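Long-range contacts in protein Pcdhgb2 (PDB 5SZR), which probably mediates calcium-dependent cell adhesion and may take part in establishing and maintaining specific neuronal connections in the brain: residues 3-8 and 82-87; 102-107 and 187-192; 110-115 and 130-135. All coordinates share one frame; numbering follows the deposited sequence.

How the interactions relate
This chain is a fragment holding extracellular cadherin domains 3 to 6, so its first and second domains are the third and fourth of the protein. Residues 3-8 enter the first. Interaction 1 closes its loop against residues 82-87, within that domain. Residues 102-107 form the calcium-binding linker to the second domain. Interaction 2 joins this linker to the end of strand 180-189. Interaction 3 is nested inside that second loop and pairs strand 109-113 with strand 128-135. Interactions 1 and 2 lie in series, their centres about 41 Å apart. Interactions 2 and 3 touch, with Ala187 CB 3.6 Å from Val110 CG2. That contact lies between the two sheets of the second domain.

Interaction 1 of 3, residues 3-8 and 82-87; sequences PMFSQD and VEAKDP
Phe5 packs its ring tip against Ala84, and this is the tight part of the contact. Phe5 CZ lies 3.6 Å from Ala84 CB, and CE2 of the same ring is 3.7 Å from that methyl. The ring meets the methyl obliquely. Two residues earlier on strand 77-85, Val82 CG1 lies 4.2 Å from Phe5 CZ, and the two side chains cross at about a right angle. Phe5 CG is anti to the carbonyl carbon and beside the backbone N (chi1 -69°), which sets the ring against strand 77-85. Val27, Tyr42 and Cys94 also touch the ring. With an alanine in place of Phe5, a gap would probably open over Ala84 CB and Val82 CG1, and the ring's apolar packing on the strand would be lost.

The segment leads into the first strand of a cadherin domain, a Greek-key beta sandwich. Strand 77-85 lies in the sheet that also holds 9-15, 91-101 and 41-44. Residues 3-5 run roughly antiparallel to 82-86, with no hydrogen bond between the two segments. Pro3 O instead bonds to Ser92 OG on the adjoining strand.

Packing is looser at the Pro3 end. Pro3 CG sits 3.9 Å from the carbonyl oxygen Ala84 O. Pro3 CD approaches Asp86 CG at 4.1 Å, and these side chains also cross nearly at right angles. Pro3 itself is buried, with Ala29 and Ile40 against it, whereas Asp86 remains partly exposed.

Met4, between the two packing residues, belongs to the solvent side: its side chain starts away from the strand, and the residue is exposed. Glu83 and Lys85 start away from residues 3-8. They are only partly exposed, and both touch Ala91.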
loop_
_atom_site.group_PDB
_atom_site.type_symbol
_atom_site.label_atom_id
_atom_site.label_comp_id
_atom_site.label_asym_id
_atom_site.label_seq_id
_atom_site.Cartn_x
_atom_site.Cartn_y
_atom_site.Cartn_z
ATOM N N PRO A 3 80.502 40.942 -19.356
ATOM C CA PRO A 3 79.107 41.215 -18.997
ATOM C C PRO A 3 78.823 40.836 -17.552
ATOM O O PRO A 3 79.441 39.927 -16.992
ATOM C CB PRO A 3 78.308 40.343 -19.972
ATOM C CG PRO A 3 79.251 39.261 -20.378
ATOM C CD PRO A 3 80.619 39.883 -20.374
ATOM N N MET A 4 77.881 41.556 -16.943
ATOM C CA MET A 4 77.486 41.283 -15.568
ATOM C C MET A 4 76.021 41.631 -15.364
ATOM O O MET A 4 75.553 42.681 -15.815
ATOM C CB MET A 4 78.336 42.064 -14.559
ATOM C CG MET A 4 79.646 41.397 -14.199
ATOM S SD MET A 4 80.268 41.945 -12.599
ATOM C CE MET A 4 80.372 43.719 -12.854
ATOM N N PHE A 5 75.310 40.746 -14.669
ATOM C CA PHE A 5 73.936 41.005 -14.275
ATOM C C PHE A 5 73.894 41.856 -13.008
ATOM O O PHE A 5 74.837 41.882 -12.212
ATOM C CB PHE A 5 73.181 39.694 -14.051
ATOM C CG PHE A 5 72.937 38.911 -15.308
ATOM C CD1 PHE A 5 71.884 39.238 -16.148
ATOM C CD2 PHE A 5 73.759 37.850 -15.653
ATOM C CE1 PHE A 5 71.659 38.527 -17.310
ATOM C CE2 PHE A 5 73.536 37.133 -16.815
ATOM C CZ PHE A 5 72.484 37.472 -17.641
ATOM N N SER A 6 72.770 42.559 -12.831
ATOM C CA SER A 6 72.591 43.416 -11.663
ATOM C C SER A 6 72.692 42.628 -10.362
ATOM O O SER A 6 73.110 43.173 -9.335
ATOM C CB SER A 6 71.242 44.135 -11.751
ATOM O OG SER A 6 70.528 44.050 -10.528
ATOM N N GLN A 7 72.319 41.354 -10.388
ATOM C CA GLN A 7 72.411 40.484 -9.225
ATOM C C GLN A 7 72.485 39.051 -9.732
ATOM O O GLN A 7 72.263 38.779 -10.913
ATOM C CB GLN A 7 71.217 40.682 -8.283
ATOM C CG GLN A 7 69.894 40.187 -8.854
ATOM C CD GLN A 7 68.690 40.728 -8.107
ATOM O OE1 GLN A 7 68.397 41.923 -8.166
ATOM N NE2 GLN A 7 67.984 39.845 -7.397
ATOM N N ASP A 8 72.797 38.129 -8.822
ATOM C CA ASP A 8 72.934 36.739 -9.242
ATOM C C ASP A 8 71.590 36.021 -9.315
ATOM O O ASP A 8 71.352 35.254 -10.254
ATOM C CB ASP A 8 73.890 35.997 -8.309
ATOM C CG ASP A 8 75.312 36.511 -8.415
ATOM O OD1 ASP A 8 75.635 37.154 -9.438
ATOM O OD2 ASP A 8 76.106 36.273 -7.480
ATOM N N VAL A 82 70.353 31.614 -16.733
ATOM C CA VAL A 82 70.581 32.342 -17.976
ATOM C C VAL A 82 72.066 32.646 -18.102
ATOM O O VAL A 82 72.717 33.050 -17.130
ATOM C CB VAL A 82 69.743 33.634 -18.040
ATOM C CG1 VAL A 82 70.104 34.447 -19.272
ATOM C CG2 VAL A 82 68.257 33.298 -18.049
ATOM N N GLU A 83 72.600 32.447 -19.302
ATOM C CA GLU A 83 74.000 32.705 -19.605
ATOM C C GLU A 83 74.083 33.862 -20.592
ATOM O O GLU A 83 73.473 33.808 -21.666
ATOM C CB GLU A 83 74.666 31.456 -20.180
ATOM C CG GLU A 83 76.129 31.642 -20.512
ATOM C CD GLU A 83 76.613 30.646 -21.542
ATOM O OE1 GLU A 83 75.795 30.222 -22.389
ATOM O OE2 GLU A 83 77.809 30.286 -21.504
ATOM N N ALA A 84 74.834 34.898 -20.230
ATOM C CA ALA A 84 75.042 36.058 -21.085
ATOM C C ALA A 84 76.431 35.992 -21.707
ATOM O O ALA A 84 77.429 35.876 -20.989
ATOM C CB ALA A 84 74.878 37.357 -20.295
ATOM N N LYS A 85 76.492 36.072 -23.036
ATOM C CA LYS A 85 77.743 35.963 -23.780
ATOM C C LYS A 85 77.917 37.184 -24.671
ATOM O O LYS A 85 77.104 37.422 -25.570
ATOM C CB LYS A 85 77.772 34.684 -24.622
ATOM C CG LYS A 85 78.757 33.636 -24.132
ATOM N N ASP A 86 78.977 37.943 -24.429
ATOM C CA ASP A 86 79.330 39.091 -25.256
ATOM C C ASP A 86 79.962 38.580 -26.551
ATOM O O ASP A 86 80.100 37.370 -26.758
ATOM C CB ASP A 86 80.242 40.025 -24.461
ATOM C CG ASP A 86 81.651 39.479 -24.296
ATOM O OD1 ASP A 86 81.812 38.243 -24.216
ATOM O OD2 ASP A 86 82.597 40.294 -24.243
ATOM N N PRO A 87 80.332 39.475 -27.480
ATOM C CA PRO A 87 81.057 39.005 -28.672
ATOM C C PRO A 87 82.333 38.246 -28.347
ATOM O O PRO A 87 82.734 37.368 -29.121
ATOM C CB PRO A 87 81.344 40.303 -29.435
ATOM C CG PRO A 87 80.208 41.183 -29.076
ATOM C CD PRO A 87 79.900 40.879 -27.635
#

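Interaction 2 of 3, residues 102-107 and 187-192; sequences DENDCV and AADRGK. With CA (calcium ion), chain K; CA (calcium ion), chain L; CA (calcium ion), chain J.
Asn104 and Asp189 come at each other from opposite directions, and their flat groups are turned 62° apart. Asn104 ND2 donates to Asp189 OD1 at 3.0 Å, with an N-H...O angle of 153°. The donor approaches from above the carboxylate plane. The amide oxygen and the second carboxylate oxygen bind one calcium ion: Asn104 OD1 at 2.5 Å and Asp189 OD2 at 2.6 Å. Amide and carboxylate are thus each held through both of their polar atoms. Asp189 OD1 has a further partner in Leu195, and Gly191 N adds a weak bond to it.

This is the calcium-binding junction between successive cadherin domains, here the first two of the chain. The backbone oxygen Cys106 O is another ligand of the same ion, at 2.5 Å. Asp136, Asp138 and Asn142 complete the site. An inverse gamma turn centred on Asn104 bends the linker here.

Asp105 starts away from residues 187-192 and bridges the other two calcium ions. Its OD1 binds one at 2.4 Å, and its OD2 binds the second, which also carries two waters. Asp102 OD1 and Glu103 O join Asp105 OD1 on the first of these, together with Glu16, Glu73 and Asp138.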
loop_
_atom_site.group_PDB
_atom_site.type_symbol
_atom_site.label_atom_id
_atom_site.label_comp_id
_atom_site.label_asym_id
_atom_site.label_seq_id
_atom_site.Cartn_x
_atom_site.Cartn_y
_atom_site.Cartn_z
ATOM N N ASP A 102 49.087 28.915 -6.256
ATOM C CA ASP A 102 47.953 28.019 -6.427
ATOM C C ASP A 102 46.665 28.815 -6.590
ATOM O O ASP A 102 46.356 29.687 -5.773
ATOM C CB ASP A 102 47.840 27.078 -5.229
ATOM C CG ASP A 102 46.516 26.335 -5.193
ATOM O OD1 ASP A 102 46.078 25.840 -6.252
ATOM O OD2 ASP A 102 45.913 26.259 -4.101
ATOM N N GLU A 103 45.916 28.508 -7.647
ATOM C CA GLU A 103 44.572 29.021 -7.851
ATOM C C GLU A 103 43.568 27.889 -7.693
ATOM O O GLU A 103 43.895 26.709 -7.850
ATOM C CB GLU A 103 44.414 29.657 -9.237
ATOM C CG GLU A 103 45.387 30.795 -9.532
ATOM C CD GLU A 103 45.103 32.040 -8.713
ATOM O OE1 GLU A 103 46.071 32.672 -8.230
ATOM O OE2 GLU A 103 43.910 32.381 -8.551
ATOM N N ASN A 104 42.332 28.266 -7.381
ATOM C CA ASN A 104 41.240 27.312 -7.205
ATOM C C ASN A 104 40.705 26.945 -8.583
ATOM O O ASN A 104 39.764 27.555 -9.092
ATOM C CB ASN A 104 40.156 27.907 -6.317
ATOM C CG ASN A 104 39.108 26.894 -5.913
ATOM O OD1 ASN A 104 39.268 25.693 -6.126
ATOM N ND2 ASN A 104 38.027 27.376 -5.312
ATOM N N ASP A 105 41.318 25.934 -9.205
ATOM C CA ASP A 105 40.882 25.477 -10.519
ATOM C C ASP A 105 40.595 23.979 -10.564
ATOM O O ASP A 105 40.433 23.429 -11.659
ATOM C CB ASP A 105 41.910 25.853 -11.595
ATOM C CG ASP A 105 43.285 25.257 -11.339
ATOM O OD1 ASP A 105 43.555 24.821 -10.202
ATOM O OD2 ASP A 105 44.106 25.237 -12.278
ATOM N N CYS A 106 40.517 23.309 -9.415
ATOM C CA CYS A 106 40.201 21.886 -9.349
ATOM C C CYS A 106 38.921 21.702 -8.546
ATOM O O CYS A 106 38.847 22.120 -7.384
ATOM C CB CYS A 106 41.348 21.086 -8.726
ATOM S SG CYS A 106 42.808 20.937 -9.791
ATOM N N VAL A 107 37.927 21.074 -9.163
ATOM C CA VAL A 107 36.617 20.872 -8.532
ATOM C C VAL A 107 36.736 19.798 -7.457
ATOM O O VAL A 107 37.529 18.852 -7.620
ATOM C CB VAL A 107 35.580 20.486 -9.594
ATOM C CG1 VAL A 107 34.226 20.171 -8.973
ATOM C CG2 VAL A 107 35.447 21.601 -10.626
ATOM N N ALA A 187 29.336 18.873 -2.194
ATOM C CA ALA A 187 30.651 19.147 -1.628
ATOM C C ALA A 187 31.212 20.407 -2.268
ATOM O O ALA A 187 31.167 20.555 -3.493
ATOM C CB ALA A 187 31.600 17.966 -1.847
ATOM N N ALA A 188 31.739 21.312 -1.445
ATOM C CA ALA A 188 32.244 22.588 -1.932
ATOM C C ALA A 188 33.563 22.922 -1.250
ATOM O O ALA A 188 33.769 22.601 -0.075
ATOM C CB ALA A 188 31.229 23.714 -1.699
ATOM N N ASP A 189 34.456 23.569 -1.993
ATOM C CA ASP A 189 35.727 23.990 -1.427
ATOM C C ASP A 189 35.616 25.400 -0.858
ATOM O O ASP A 189 34.671 26.140 -1.137
ATOM C CB ASP A 189 36.856 23.912 -2.464
ATOM C CG ASP A 189 36.615 24.786 -3.695
ATOM O OD1 ASP A 189 36.084 25.907 -3.574
ATOM O OD2 ASP A 189 36.982 24.348 -4.804
ATOM N N ARG A 190 36.613 25.772 -0.058
ATOM C CA ARG A 190 36.616 27.078 0.584
ATOM C C ARG A 190 37.657 27.997 -0.045
ATOM O O ARG A 190 38.431 28.658 0.658
ATOM C CB ARG A 190 36.848 26.922 2.087
ATOM C CG ARG A 190 35.729 26.158 2.787
ATOM C CD ARG A 190 36.006 25.973 4.269
ATOM N NE ARG A 190 34.882 25.338 4.953
ATOM C CZ ARG A 190 34.087 25.950 5.825
ATOM N NH1 ARG A 190 34.294 27.223 6.133
ATOM N NH2 ARG A 190 33.089 25.284 6.393
ATOM N N GLY A 191 37.680 28.046 -1.378
ATOM C CA GLY A 191 38.508 28.980 -2.104
ATOM C C GLY A 191 37.711 30.182 -2.589
ATOM O O GLY A 191 36.517 30.325 -2.341
ATOM N N LYS A 192 38.411 31.063 -3.294
ATOM C CA LYS A 192 37.792 32.262 -3.843
ATOM C C LYS A 192 38.094 32.390 -5.334
ATOM O O LYS A 192 39.226 32.680 -5.718
ATOM C CB LYS A 192 38.272 33.509 -3.099
ATOM C CG LYS A 192 37.958 33.507 -1.610
ATOM C CD LYS A 192 39.233 33.517 -0.784
ATOM C CE LYS A 192 38.932 33.635 0.700
ATOM N NZ LYS A 192 40.177 33.754 1.509
HETATM CA CA CA K . 45.207 24.708 -8.464
HETATM CA CA CA L . 39.359 23.318 -5.305
HETATM CA CA CA J . 45.894 23.736 -11.993
HETATM O O HOH W 1 44.541 21.462 -12.714
HETATM O O HOH W 2 45.793 24.359 -14.226
#

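Interaction 3 of 3, residues 110-115 and 130-135; sequences VIVTSV and ALIKTR
Ile111 lies across from Lys133, and its side chain leads on to Arg135. Ile111 CB starts 3.5 Å from the carbonyl oxygen Lys133 O. Ile111 CG1 then passes over one face of the Arg135 guanidinium, 3.8 Å above the plane and toward its rim. The tip, Ile111 CD1, ends 3.6 Å from Arg135 NH1. A bend in the arginine chain (chi3 -71°) brings the guanidinium back over Ile111, and a salt bridge from Arg135 NE to Glu109 ties it down.

The backbones form an antiparallel pair at the edge of one sheet of the second cadherin domain. Ile111 and Lys133 exchange two hydrogen bonds, as do Thr113 and Leu131. Ile111 N to Lys133 O is short, at 2.7 Å. After Thr113 the chain leaves this strand, and residues 119-120 join the opposite sheet, the split first strand known from cadherin domains.

Val110, Val112 and Ile132 share the face turned toward the opposite sheet. Ile132 CG2 meets Val110 CG1 at 3.6 Å, and Ile132 CD1 lies 3.6 Å from Val112 CG2. Ile185 on strand 180-189 packs onto Ile132, while Val199 on strand 196-206 touches both valines.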
loop_
_atom_site.group_PDB
_atom_site.type_symbol
_atom_site.label_atom_id
_atom_site.label_comp_id
_atom_site.label_asym_id
_atom_site.label_seq_id
_atom_site.Cartn_x
_atom_site.Cartn_y
_atom_site.Cartn_z
ATOM N N VAL A 110 33.339 13.724 -5.035
ATOM C CA VAL A 110 32.719 12.951 -3.964
ATOM C C VAL A 110 32.777 11.477 -4.340
ATOM O O VAL A 110 32.361 11.093 -5.441
ATOM C CB VAL A 110 31.267 13.397 -3.719
ATOM C CG1 VAL A 110 30.745 12.825 -2.411
ATOM C CG2 VAL A 110 31.163 14.909 -3.729
ATOM N N ILE A 111 33.286 10.652 -3.428
ATOM C CA ILE A 111 33.457 9.221 -3.660
ATOM C C ILE A 111 32.543 8.488 -2.688
ATOM O O ILE A 111 32.758 8.537 -1.470
ATOM C CB ILE A 111 34.916 8.779 -3.488
ATOM C CG1 ILE A 111 35.856 9.709 -4.264
ATOM C CG2 ILE A 111 35.088 7.340 -3.944
ATOM C CD1 ILE A 111 35.580 9.760 -5.752
ATOM N N VAL A 112 31.535 7.800 -3.226
ATOM C CA VAL A 112 30.507 7.121 -2.440
ATOM C C VAL A 112 30.708 5.618 -2.579
ATOM O O VAL A 112 30.737 5.093 -3.698
ATOM C CB VAL A 112 29.096 7.520 -2.898
ATOM C CG1 VAL A 112 28.049 6.838 -2.042
ATOM C CG2 VAL A 112 28.928 9.034 -2.868
ATOM N N THR A 113 30.839 4.923 -1.451
ATOM C CA THR A 113 30.973 3.473 -1.442
ATOM C C THR A 113 30.042 2.880 -0.394
ATOM O O THR A 113 29.505 3.585 0.466
ATOM C CB THR A 113 32.415 3.023 -1.157
ATOM O OG1 THR A 113 32.829 3.505 0.126
ATOM C CG2 THR A 113 33.366 3.532 -2.228
ATOM N N SER A 114 29.861 1.561 -0.487
ATOM C CA SER A 114 29.098 0.771 0.482
ATOM C C SER A 114 27.705 1.348 0.716
ATOM O O SER A 114 27.261 1.533 1.852
ATOM C CB SER A 114 29.859 0.639 1.802
ATOM O OG SER A 114 30.976 -0.218 1.653
ATOM N N VAL A 115 27.002 1.634 -0.378
ATOM C CA VAL A 115 25.606 2.033 -0.263
ATOM C C VAL A 115 24.766 0.822 0.131
ATOM O O VAL A 115 24.831 -0.234 -0.512
ATOM C CB VAL A 115 25.111 2.656 -1.575
ATOM C CG1 VAL A 115 23.646 3.064 -1.446
ATOM C CG2 VAL A 115 25.977 3.846 -1.943
ATOM N N ALA A 130 25.869 4.824 3.678
ATOM C CA ALA A 130 26.915 4.953 2.677
ATOM C C ALA A 130 28.135 5.597 3.311
ATOM O O ALA A 130 28.035 6.324 4.303
ATOM C CB ALA A 130 26.435 5.774 1.475
ATOM N N LEU A 131 29.290 5.319 2.718
ATOM C CA LEU A 131 30.552 5.917 3.122
ATOM C C LEU A 131 30.962 6.949 2.079
ATOM O O LEU A 131 30.953 6.662 0.876
ATOM C CB LEU A 131 31.629 4.845 3.292
ATOM C CG LEU A 131 31.272 3.793 4.344
ATOM C CD1 LEU A 131 32.328 2.701 4.405
ATOM C CD2 LEU A 131 31.086 4.444 5.706
ATOM N N ILE A 132 31.307 8.148 2.544
ATOM C CA ILE A 132 31.577 9.296 1.688
ATOM C C ILE A 132 33.024 9.729 1.895
ATOM O O ILE A 132 33.480 9.858 3.036
ATOM C CB ILE A 132 30.622 10.465 1.998
ATOM C CG1 ILE A 132 29.160 9.990 2.034
ATOM C CG2 ILE A 132 30.828 11.604 1.013
ATOM C CD1 ILE A 132 28.666 9.394 0.746
ATOM N N LYS A 133 33.735 9.962 0.794
ATOM C CA LYS A 133 35.102 10.472 0.824
ATOM C C LYS A 133 35.227 11.603 -0.186
ATOM O O LYS A 133 34.647 11.539 -1.272
ATOM C CB LYS A 133 36.121 9.365 0.508
ATOM C CG LYS A 133 37.565 9.776 0.719
ATOM C CD LYS A 133 38.530 8.784 0.082
ATOM C CE LYS A 133 39.958 9.311 0.127
ATOM N NZ LYS A 133 40.903 8.471 -0.663
ATOM N N THR A 134 35.979 12.641 0.172
ATOM C CA THR A 134 36.185 13.784 -0.708
ATOM C C THR A 134 37.654 13.915 -1.080
ATOM O O THR A 134 38.541 13.680 -0.253
ATOM C CB THR A 134 35.712 15.090 -0.064
ATOM O OG1 THR A 134 36.567 15.426 1.036
ATOM C CG2 THR A 134 34.297 14.940 0.435
ATOM N N ARG A 135 37.898 14.288 -2.332
ATOM C CA ARG A 135 39.219 14.657 -2.811
ATOM C C ARG A 135 39.165 16.055 -3.410
ATOM O O ARG A 135 38.112 16.508 -3.869
ATOM C CB ARG A 135 39.740 13.655 -3.853
ATOM C CG ARG A 135 40.265 12.355 -3.261
ATOM C CD ARG A 135 41.119 11.593 -4.267
ATOM N NE ARG A 135 40.322 11.032 -5.353
ATOM C CZ ARG A 135 39.861 9.785 -5.371
ATOM N NH1 ARG A 135 39.136 9.357 -6.398
ATOM N NH2 ARG A 135 40.123 8.965 -4.362
#